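Local coordinates for protein putative nitroreductase (Thermotoga maritima, PDB 1VKW) that is a putative nitroreductase, probably an oxidoreductase of the flavin-dependent nitroreductase clan, whose actual substrate is not established, at residues Glu17-Arg22 with Ile87-Thr92; Phe133-Leu138 with Lys165-Gly170; Glu172-Ser177 with Thr211-Leu216. One frame throughout, in Å; residues are numbered along the deposited sequence.

The centre of contact 1 lies about 7 Å from the centre of the chain, and the contact joins helices 15-21 and 74-93; it works by apolar packing, with a bound sulfate at its border. Contacts 2 and 3 lie farther out, their centres about 10 Å apart, and share one antiparallel four-stranded sheet. Strand 165-168, an outermost strand of that sheet, meets an irregular segment in contact 2 and passes backbone hydrogen bonds to strand 172-176, which contact 3 joins to strand 211-215. Contact 2 is partly buried and relies on backbone and amide hydrogen bonds beside solvent-facing charges, whereas the more buried contact 3 adds a disulfide to a regular ladder.

Contact 1. Residues Glu17-Arg22 with Ile87-Thr92; sequences EAIENR and IVLFLT. With SO4 (sulfate ion), chain C.
Helices 15-21 and 74-93 meet in the protein core; the axes of their portions 17-21 and 87-92 stand at 91° and come within 8.9 Å, and Arg22, at the end of Glu17-Arg22, also helps to hold a sulfate. The small Ala18 faces the other helix, its CB 3.9 Å from the backbone O of Leu89. Leu89 reaches over with one branch, CD2, which meets CA of Ile19 and, also at 3.9 Å, CG1 of the same residue. Thr92 turns two different groups to the contact. Its chi1 of -60° sets OG1 beside the backbone N and leaves CG2 anti to it, pressed against O of Ala18 and facing the turn at Asn21. OG1 donates back to Val88 O at 2.9 Å, from above the carbonyl plane, so the hydroxyl is satisfied within its own helix although it lies against the aliphatic part of Arg22; Val88 O also accepts Thr92 N. The arginine chain bends at chi2 and chi3, bringing CD to 3.5 Å from Val88 CG1. Beyond that bend the guanidinium meets the sulfate edge-on, with NH1 donating to O3 at 3.0 Å and NH2 to the same oxygen at 3.1 Å. Ser24 and Arg127 also bind this anion, which probably came from the crystallisation liquor, and Leu154 O takes a further bond from Arg22 NH2. Helix 180-198 packs on Ile19 and Leu89 through His189, while strand 97-101 borders Arg22 and Val88 through Thr98.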
loop_
_atom_site.group_PDB
_atom_site.type_symbol
_atom_site.label_atom_id
_atom_site.label_comp_id
_atom_site.label_asym_id
_atom_site.label_seq_id
_atom_site.Cartn_x
_atom_site.Cartn_y
_atom_site.Cartn_z
ATOM N N GLU A 17 8.951 5.263 7.019
ATOM C CA GLU A 17 9.524 6.198 6.062
ATOM C C GLU A 17 8.938 5.958 4.669
ATOM O O GLU A 17 8.623 6.905 3.964
ATOM C CB GLU A 17 11.052 6.091 6.092
ATOM C CG GLU A 17 11.619 6.495 7.453
ATOM C CD GLU A 17 13.070 6.116 7.678
ATOM O OE1 GLU A 17 13.564 5.152 7.055
ATOM O OE2 GLU A 17 13.719 6.785 8.509
ATOM N N ALA A 18 8.746 4.698 4.289
ATOM C CA ALA A 18 8.115 4.367 2.998
ATOM C C ALA A 18 6.695 4.924 2.886
ATOM O O ALA A 18 6.334 5.519 1.871
ATOM C CB ALA A 18 8.097 2.871 2.783
ATOM N N ILE A 19 5.882 4.728 3.925
ATOM C CA ILE A 19 4.524 5.269 3.933
ATOM C C ILE A 19 4.560 6.797 3.850
ATOM O O ILE A 19 3.815 7.402 3.074
ATOM C CB ILE A 19 3.740 4.803 5.186
ATOM C CG1 ILE A 19 3.453 3.297 5.102
ATOM C CG2 ILE A 19 2.409 5.587 5.313
ATOM C CD1 ILE A 19 2.970 2.647 6.425
ATOM N N GLU A 20 5.431 7.419 4.638
ATOM C CA GLU A 20 5.516 8.875 4.673
ATOM C C GLU A 20 6.081 9.451 3.367
ATOM O O GLU A 20 5.734 10.565 2.987
ATOM C CB GLU A 20 6.354 9.353 5.868
ATOM C CG GLU A 20 6.017 10.779 6.288
ATOM C CD GLU A 20 7.068 11.421 7.181
ATOM O OE1 GLU A 20 7.884 10.695 7.800
ATOM O OE2 GLU A 20 7.066 12.666 7.268
ATOM N N ASN A 21 6.947 8.703 2.684
ATOM C CA ASN A 21 7.527 9.171 1.409
ATOM C C ASN A 21 6.753 8.738 0.162
ATOM O O ASN A 21 7.141 9.080 -0.955
ATOM C CB ASN A 21 8.978 8.721 1.279
ATOM C CG ASN A 21 9.906 9.484 2.193
ATOM O OD1 ASN A 21 9.784 10.700 2.351
ATOM N ND2 ASN A 21 10.854 8.773 2.795
ATOM N N ARG A 22 5.674 7.992 0.339
ATOM C CA ARG A 22 4.858 7.571 -0.802
ATOM C C ARG A 22 3.901 8.685 -1.199
ATOM O O ARG A 22 3.055 9.082 -0.400
ATOM C CB ARG A 22 4.044 6.319 -0.485
ATOM C CG ARG A 22 3.268 5.788 -1.709
ATOM C CD ARG A 22 1.867 5.311 -1.442
ATOM N NE ARG A 22 1.056 6.267 -0.683
ATOM C CZ ARG A 22 0.416 7.323 -1.191
ATOM N NH1 ARG A 22 0.491 7.623 -2.481
ATOM N NH2 ARG A 22 -0.302 8.102 -0.386
ATOM N N ILE A 87 3.421 -3.755 -2.847
ATOM C CA ILE A 87 4.329 -3.506 -3.973
ATOM C C ILE A 87 4.672 -2.014 -4.108
ATOM O O ILE A 87 5.845 -1.656 -4.313
ATOM C CB ILE A 87 3.723 -4.062 -5.287
ATOM C CG1 ILE A 87 3.539 -5.586 -5.179
ATOM C CG2 ILE A 87 4.611 -3.716 -6.476
ATOM C CD1 ILE A 87 2.609 -6.177 -6.231
ATOM N N VAL A 88 3.656 -1.159 -3.983
ATOM C CA VAL A 88 3.843 0.304 -4.004
ATOM C C VAL A 88 4.862 0.741 -2.970
ATOM O O VAL A 88 5.790 1.499 -3.269
ATOM C CB VAL A 88 2.508 1.055 -3.751
ATOM C CG1 VAL A 88 2.744 2.532 -3.412
ATOM C CG2 VAL A 88 1.605 0.944 -4.959
ATOM N N LEU A 89 4.690 0.251 -1.752
ATOM C CA LEU A 89 5.572 0.620 -0.655
ATOM C C LEU A 89 6.985 0.091 -0.850
ATOM O O LEU A 89 7.955 0.732 -0.450
ATOM C CB LEU A 89 4.986 0.124 0.676
ATOM C CG LEU A 89 3.735 0.882 1.123
ATOM C CD1 LEU A 89 3.170 0.273 2.404
ATOM C CD2 LEU A 89 4.040 2.382 1.312
ATOM N N PHE A 90 7.100 -1.076 -1.468
ATOM C CA PHE A 90 8.402 -1.599 -1.832
ATOM C C PHE A 90 9.075 -0.692 -2.876
ATOM O O PHE A 90 10.264 -0.347 -2.762
ATOM C CB PHE A 90 8.269 -3.030 -2.348
ATOM C CG PHE A 90 9.537 -3.573 -2.921
ATOM C CD1 PHE A 90 10.677 -3.675 -2.131
ATOM C CD2 PHE A 90 9.606 -3.966 -4.254
ATOM C CE1 PHE A 90 11.855 -4.177 -2.657
ATOM C CE2 PHE A 90 10.780 -4.459 -4.779
ATOM C CZ PHE A 90 11.909 -4.561 -3.980
ATOM N N LEU A 91 8.313 -0.306 -3.891
ATOM C CA LEU A 91 8.829 0.556 -4.950
ATOM C C LEU A 91 9.228 1.930 -4.405
ATOM O O LEU A 91 10.245 2.488 -4.824
ATOM C CB LEU A 91 7.798 0.706 -6.074
ATOM C CG LEU A 91 7.563 -0.520 -6.969
ATOM C CD1 LEU A 91 6.385 -0.279 -7.906
ATOM C CD2 LEU A 91 8.804 -0.861 -7.760
ATOM N N THR A 92 8.424 2.457 -3.477
ATOM C CA THR A 92 8.735 3.706 -2.782
ATOM C C THR A 92 10.103 3.628 -2.111
ATOM O O THR A 92 10.941 4.524 -2.272
ATOM C CB THR A 92 7.668 4.018 -1.704
ATOM O OG1 THR A 92 6.371 4.149 -2.302
ATOM C CG2 THR A 92 7.915 5.374 -1.070
HETATM S S SO4 C . -1.537 11.056 -2.438
HETATM O O1 SO4 C . -2.744 11.733 -2.884
HETATM O O2 SO4 C . -1.353 11.298 -1.023
HETATM O O3 SO4 C . -1.672 9.641 -2.731
HETATM O O4 SO4 C . -0.375 11.596 -3.146
#

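Contact 2. Residues Phe133-Leu138 with Lys165-Gly170; sequences FLENDL and KIKYTG
Backbone hydrogen bonds join Phe133-Glu135 to Ile166, at the edge strand 165-168 of an antiparallel sheet. Ile166 N donates to Phe133 O, and Ile166 O receives Glu135 N almost head-on, with a C=O...N angle of 174°; both bonds measure 2.8 Å and form a single bridge around Leu134. Farther along, the Asn136 side chain takes over. Its CG lies beside its own backbone N (chi1 -48°), which turns the carboxamide to Tyr168: OD1 accepts Tyr168 N at 2.9 Å in a nearly straight bond, and ND2 donates to Tyr168 O at 2.7 Å on an in-plane lone pair. With an alanine here, the N-H and carbonyl of Tyr168 would probably lose these partners, leaving the far end of the loop less firmly held. Apolar contact is slight, with Leu134 CD1 standing 4.3 Å from Ile166 CG2; helix 143-153 covers Ile166 through Val149 and Ile153. The extended Glu135 chain crosses Lys165 at about a right angle, its OE2 3.5 Å from CG of that lysine, while OE1 lies equally close to Lys167 CD. The ammonium groups stay farther off, Lys165 NZ 4.8 Å from Glu135 OE2 and Lys167 NZ 4.6 Å from Glu135 OE1. The carboxylate rests against methylenes, its charge probably stabilised only at a distance, which suggests that backbone and amide hydrogen bonds mainly set how loop and strand meet.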
loop_
_atom_site.group_PDB
_atom_site.type_symbol
_atom_site.label_atom_id
_atom_site.label_comp_id
_atom_site.label_asym_id
_atom_site.label_seq_id
_atom_site.Cartn_x
_atom_site.Cartn_y
_atom_site.Cartn_z
ATOM N N PHE A 133 -11.994 9.735 10.915
ATOM C CA PHE A 133 -11.901 8.328 10.542
ATOM C C PHE A 133 -12.184 7.367 11.695
ATOM O O PHE A 133 -12.658 6.240 11.491
ATOM C CB PHE A 133 -10.508 8.046 10.002
ATOM C CG PHE A 133 -10.177 8.821 8.768
ATOM C CD1 PHE A 133 -10.680 8.427 7.545
ATOM C CD2 PHE A 133 -9.352 9.931 8.825
ATOM C CE1 PHE A 133 -10.372 9.126 6.400
ATOM C CE2 PHE A 133 -9.037 10.636 7.675
ATOM C CZ PHE A 133 -9.546 10.229 6.465
ATOM N N LEU A 134 -11.922 7.839 12.906
ATOM C CA LEU A 134 -11.803 6.998 14.078
ATOM C C LEU A 134 -13.115 6.968 14.843
ATOM O O LEU A 134 -13.667 8.014 15.173
ATOM C CB LEU A 134 -10.685 7.571 14.947
ATOM C CG LEU A 134 -10.032 6.777 16.071
ATOM C CD1 LEU A 134 -9.598 5.399 15.607
ATOM C CD2 LEU A 134 -8.849 7.587 16.602
ATOM N N GLU A 135 -13.626 5.774 15.125
ATOM C CA GLU A 135 -14.832 5.644 15.940
ATOM C C GLU A 135 -14.526 5.962 17.408
ATOM O O GLU A 135 -15.364 6.523 18.115
ATOM C CB GLU A 135 -15.444 4.253 15.769
ATOM C CG GLU A 135 -15.839 3.971 14.321
ATOM C CD GLU A 135 -16.485 2.610 14.130
ATOM O OE1 GLU A 135 -17.333 2.232 14.965
ATOM O OE2 GLU A 135 -16.152 1.921 13.139
ATOM N N ASN A 136 -13.304 5.662 17.834
ATOM C CA ASN A 136 -12.835 5.939 19.197
ATOM C C ASN A 136 -12.439 7.386 19.401
ATOM O O ASN A 136 -12.065 8.075 18.460
ATOM C CB ASN A 136 -11.588 5.115 19.516
ATOM C CG ASN A 136 -11.737 3.660 19.160
ATOM O OD1 ASN A 136 -11.767 3.300 17.983
ATOM N ND2 ASN A 136 -11.810 2.807 20.177
ATOM N N ASP A 137 -12.479 7.824 20.653
ATOM C CA ASP A 137 -11.876 9.081 21.025
ATOM C C ASP A 137 -10.378 8.844 20.937
ATOM O O ASP A 137 -9.877 7.804 21.369
ATOM C CB ASP A 137 -12.300 9.500 22.431
ATOM C CG ASP A 137 -13.746 9.997 22.488
ATOM O OD1 ASP A 137 -14.316 10.361 21.429
ATOM O OD2 ASP A 137 -14.392 10.071 23.558
ATOM N N LEU A 138 -9.666 9.800 20.352
ATOM C CA LEU A 138 -8.236 9.640 20.086
ATOM C C LEU A 138 -7.498 9.312 21.395
ATOM O O LEU A 138 -6.499 8.597 21.396
ATOM C CB LEU A 138 -7.702 10.912 19.409
ATOM C CG LEU A 138 -6.339 10.951 18.706
ATOM C CD1 LEU A 138 -5.999 9.669 17.983
ATOM C CD2 LEU A 138 -6.295 12.135 17.735
ATOM N N LYS A 165 -13.516 3.723 7.743
ATOM C CA LYS A 165 -13.972 3.922 9.105
ATOM C C LYS A 165 -13.169 2.947 9.947
ATOM O O LYS A 165 -13.146 1.751 9.638
ATOM C CB LYS A 165 -15.474 3.649 9.201
ATOM C CG LYS A 165 -16.176 4.179 10.440
ATOM C CD LYS A 165 -17.727 4.075 10.282
ATOM C CE LYS A 165 -18.504 4.536 11.518
ATOM N NZ LYS A 165 -19.990 4.258 11.428
ATOM N N ILE A 166 -12.508 3.456 10.989
ATOM C CA ILE A 166 -11.548 2.678 11.777
ATOM C C ILE A 166 -11.991 2.604 13.228
ATOM O O ILE A 166 -12.407 3.614 13.821
ATOM C CB ILE A 166 -10.131 3.319 11.709
ATOM C CG1 ILE A 166 -9.691 3.535 10.254
ATOM C CG2 ILE A 166 -9.094 2.495 12.504
ATOM C CD1 ILE A 166 -8.362 4.321 10.135
ATOM N N LYS A 167 -11.885 1.407 13.801
ATOM C CA LYS A 167 -12.283 1.178 15.177
ATOM C C LYS A 167 -11.254 0.315 15.868
ATOM O O LYS A 167 -10.853 -0.723 15.346
ATOM C CB LYS A 167 -13.670 0.505 15.247
ATOM C CG LYS A 167 -14.181 0.293 16.660
ATOM C CD LYS A 167 -15.585 -0.307 16.681
ATOM C CE LYS A 167 -15.647 -1.681 16.021
ATOM N NZ LYS A 167 -17.040 -2.224 16.092
ATOM N N TYR A 168 -10.831 0.761 17.042
ATOM C CA TYR A 168 -9.896 0.035 17.875
ATOM C C TYR A 168 -10.688 -0.559 19.040
ATOM O O TYR A 168 -11.417 0.171 19.730
ATOM C CB TYR A 168 -8.823 1.000 18.390
ATOM C CG TYR A 168 -7.955 0.424 19.477
ATOM C CD1 TYR A 168 -7.090 -0.627 19.216
ATOM C CD2 TYR A 168 -7.995 0.944 20.770
ATOM C CE1 TYR A 168 -6.288 -1.156 20.223
ATOM C CE2 TYR A 168 -7.218 0.427 21.769
ATOM C CZ TYR A 168 -6.364 -0.620 21.494
ATOM O OH TYR A 168 -5.580 -1.115 22.498
ATOM N N THR A 169 -10.545 -1.862 19.272
ATOM C CA THR A 169 -11.303 -2.535 20.338
ATOM C C THR A 169 -10.487 -3.047 21.523
ATOM O O THR A 169 -11.036 -3.689 22.412
ATOM C CB THR A 169 -12.053 -3.725 19.753
ATOM O OG1 THR A 169 -11.114 -4.625 19.138
ATOM C CG2 THR A 169 -12.975 -3.282 18.650
ATOM N N GLY A 170 -9.189 -2.766 21.559
ATOM C CA GLY A 170 -8.326 -3.368 22.571
ATOM C C GLY A 170 -7.405 -4.381 21.920
ATOM O O GLY A 170 -6.206 -4.128 21.792
#

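Contact 3. Residues Glu172-Ser177 with Thr211-Leu216; sequences ELCISS and TYCLIL
Cys174 and Cys213 form a cross-strand disulfide between strands 172-176 and 211-215, the two inner strands of a four-stranded antiparallel sheet. The cysteines make a non-hydrogen-bonded pair with their CA atoms 4.1 Å apart. Both SG atoms stand beside their own backbone N, with chi1 values of -62° and -68°, and the bridge closes with a chi3 of 106°. Paired backbone bonds flank it, Leu173 with Leu214 and Ile175 with Tyr212; Leu214 N gives a bond of 2.8 Å to Leu173 O.

Glu172 shares the disulfide's face. Its chain runs extended beyond CG, side by side with Ile215 and pointing the same way, which brings OE2 to 3.6 Å from Ile215 CG1 and OE1 to 3.5 Å from Cys213 CB. OE2 also forms a salt bridge with Arg207 of the neighbouring strand 203-207, so the carboxylate has a charged partner despite its apolar flank.

On the other face, Leu173 and Ile175 pack towards helix 143-153, while Leu214 and Tyr212 touch helix 180-198; the Tyr212 hydroxyl is hydrogen-bonded to Asp75. Leu216, just past its strand, folds back so that CD2 lies 4.2 Å from Leu173 CB.

The disulfide face ends at Ser176 and Thr211. Each hydroxyl lies anti to its own carbonyl carbon, and the two meet in a hydrogen bond, Ser176 OG lying 2.5 Å from Thr211 OG1.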
loop_
_atom_site.group_PDB
_atom_site.type_symbol
_atom_site.label_atom_id
_atom_site.label_comp_id
_atom_site.label_asym_id
_atom_site.label_seq_id
_atom_site.Cartn_x
_atom_site.Cartn_y
_atom_site.Cartn_z
ATOM N N GLU A 172 -7.861 -5.528 18.681
ATOM C CA GLU A 172 -7.953 -5.457 17.219
ATOM C C GLU A 172 -8.156 -4.050 16.719
ATOM O O GLU A 172 -8.668 -3.196 17.437
ATOM C CB GLU A 172 -9.127 -6.299 16.718
ATOM C CG GLU A 172 -9.179 -7.692 17.291
ATOM C CD GLU A 172 -10.297 -8.526 16.721
ATOM O OE1 GLU A 172 -11.156 -7.995 15.981
ATOM O OE2 GLU A 172 -10.305 -9.729 17.015
ATOM N N LEU A 173 -7.761 -3.841 15.471
ATOM C CA LEU A 173 -7.989 -2.597 14.746
ATOM C C LEU A 173 -8.804 -3.030 13.555
ATOM O O LEU A 173 -8.398 -3.936 12.826
ATOM C CB LEU A 173 -6.667 -1.955 14.310
ATOM C CG LEU A 173 -6.611 -0.493 13.850
ATOM C CD1 LEU A 173 -7.280 0.485 14.813
ATOM C CD2 LEU A 173 -5.152 -0.106 13.685
ATOM N N CYS A 174 -9.992 -2.453 13.430
ATOM C CA CYS A 174 -10.932 -2.803 12.369
ATOM C C CYS A 174 -11.098 -1.653 11.392
ATOM O O CYS A 174 -11.288 -0.518 11.805
ATOM C CB CYS A 174 -12.281 -3.178 12.972
ATOM S SG CYS A 174 -12.198 -4.626 14.062
ATOM N N ILE A 175 -11.017 -1.968 10.100
ATOM C CA ILE A 175 -11.233 -1.012 9.027
ATOM C C ILE A 175 -12.415 -1.484 8.190
ATOM O O ILE A 175 -12.412 -2.616 7.695
ATOM C CB ILE A 175 -9.988 -0.921 8.130
ATOM C CG1 ILE A 175 -8.767 -0.503 8.954
ATOM C CG2 ILE A 175 -10.225 0.053 6.980
ATOM C CD1 ILE A 175 -7.466 -0.650 8.203
ATOM N N SER A 176 -13.410 -0.614 8.036
ATOM C CA SER A 176 -14.571 -0.871 7.187
ATOM C C SER A 176 -14.611 0.131 6.040
ATOM O O SER A 176 -14.293 1.318 6.223
ATOM C CB SER A 176 -15.864 -0.748 7.991
ATOM O OG SER A 176 -15.797 -1.469 9.212
ATOM N N SER A 177 -15.005 -0.354 4.865
ATOM C CA SER A 177 -15.174 0.475 3.678
ATOM C C SER A 177 -16.090 -0.200 2.659
ATOM O O SER A 177 -16.103 -1.420 2.549
ATOM C CB SER A 177 -13.824 0.719 3.011
ATOM O OG SER A 177 -13.953 1.623 1.932
ATOM N N THR A 211 -15.826 -5.240 6.470
ATOM C CA THR A 211 -14.857 -4.936 7.507
ATOM C C THR A 211 -13.797 -6.012 7.536
ATOM O O THR A 211 -14.104 -7.194 7.390
ATOM C CB THR A 211 -15.544 -4.859 8.881
ATOM O OG1 THR A 211 -16.532 -3.834 8.855
ATOM C CG2 THR A 211 -14.561 -4.399 9.999
ATOM N N TYR A 212 -12.557 -5.588 7.733
ATOM C CA TYR A 212 -11.453 -6.501 7.998
ATOM C C TYR A 212 -10.808 -6.031 9.281
ATOM O O TYR A 212 -10.560 -4.839 9.446
ATOM C CB TYR A 212 -10.452 -6.497 6.848
ATOM C CG TYR A 212 -10.839 -7.424 5.724
ATOM C CD1 TYR A 212 -11.799 -7.051 4.791
ATOM C CD2 TYR A 212 -10.265 -8.683 5.606
ATOM C CE1 TYR A 212 -12.172 -7.902 3.762
ATOM C CE2 TYR A 212 -10.623 -9.540 4.574
ATOM C CZ TYR A 212 -11.574 -9.144 3.652
ATOM O OH TYR A 212 -11.948 -9.998 2.630
ATOM N N CYS A 213 -10.584 -6.969 10.199
ATOM C CA CYS A 213 -9.956 -6.669 11.471
ATOM C C CYS A 213 -8.582 -7.285 11.523
ATOM O O CYS A 213 -8.341 -8.377 10.998
ATOM C CB CYS A 213 -10.796 -7.180 12.647
ATOM S SG CYS A 213 -12.363 -6.295 12.869
ATOM N N LEU A 214 -7.688 -6.556 12.168
ATOM C CA LEU A 214 -6.334 -6.982 12.383
ATOM C C LEU A 214 -6.192 -7.339 13.849
ATOM O O LEU A 214 -6.387 -6.485 14.711
ATOM C CB LEU A 214 -5.402 -5.821 12.053
ATOM C CG LEU A 214 -4.002 -6.132 11.571
ATOM C CD1 LEU A 214 -4.068 -6.857 10.236
ATOM C CD2 LEU A 214 -3.231 -4.814 11.448
ATOM N N ILE A 215 -5.880 -8.596 14.139
ATOM C CA ILE A 215 -5.500 -8.958 15.496
ATOM C C ILE A 215 -4.026 -8.541 15.634
ATOM O O ILE A 215 -3.143 -9.136 15.025
ATOM C CB ILE A 215 -5.722 -10.450 15.788
ATOM C CG1 ILE A 215 -7.194 -10.823 15.560
ATOM C CG2 ILE A 215 -5.366 -10.762 17.225
ATOM C CD1 ILE A 215 -7.448 -12.317 15.549
ATOM N N LEU A 216 -3.790 -7.515 16.440
ATOM C CA LEU A 216 -2.537 -6.766 16.420
ATOM C C LEU A 216 -1.348 -7.496 17.007
ATOM O O LEU A 216 -0.270 -7.485 16.423
ATOM C CB LEU A 216 -2.718 -5.438 17.162
ATOM C CG LEU A 216 -3.683 -4.487 16.446
ATOM C CD1 LEU A 216 -4.155 -3.396 17.393
ATOM C CD2 LEU A 216 -3.044 -3.903 15.211
#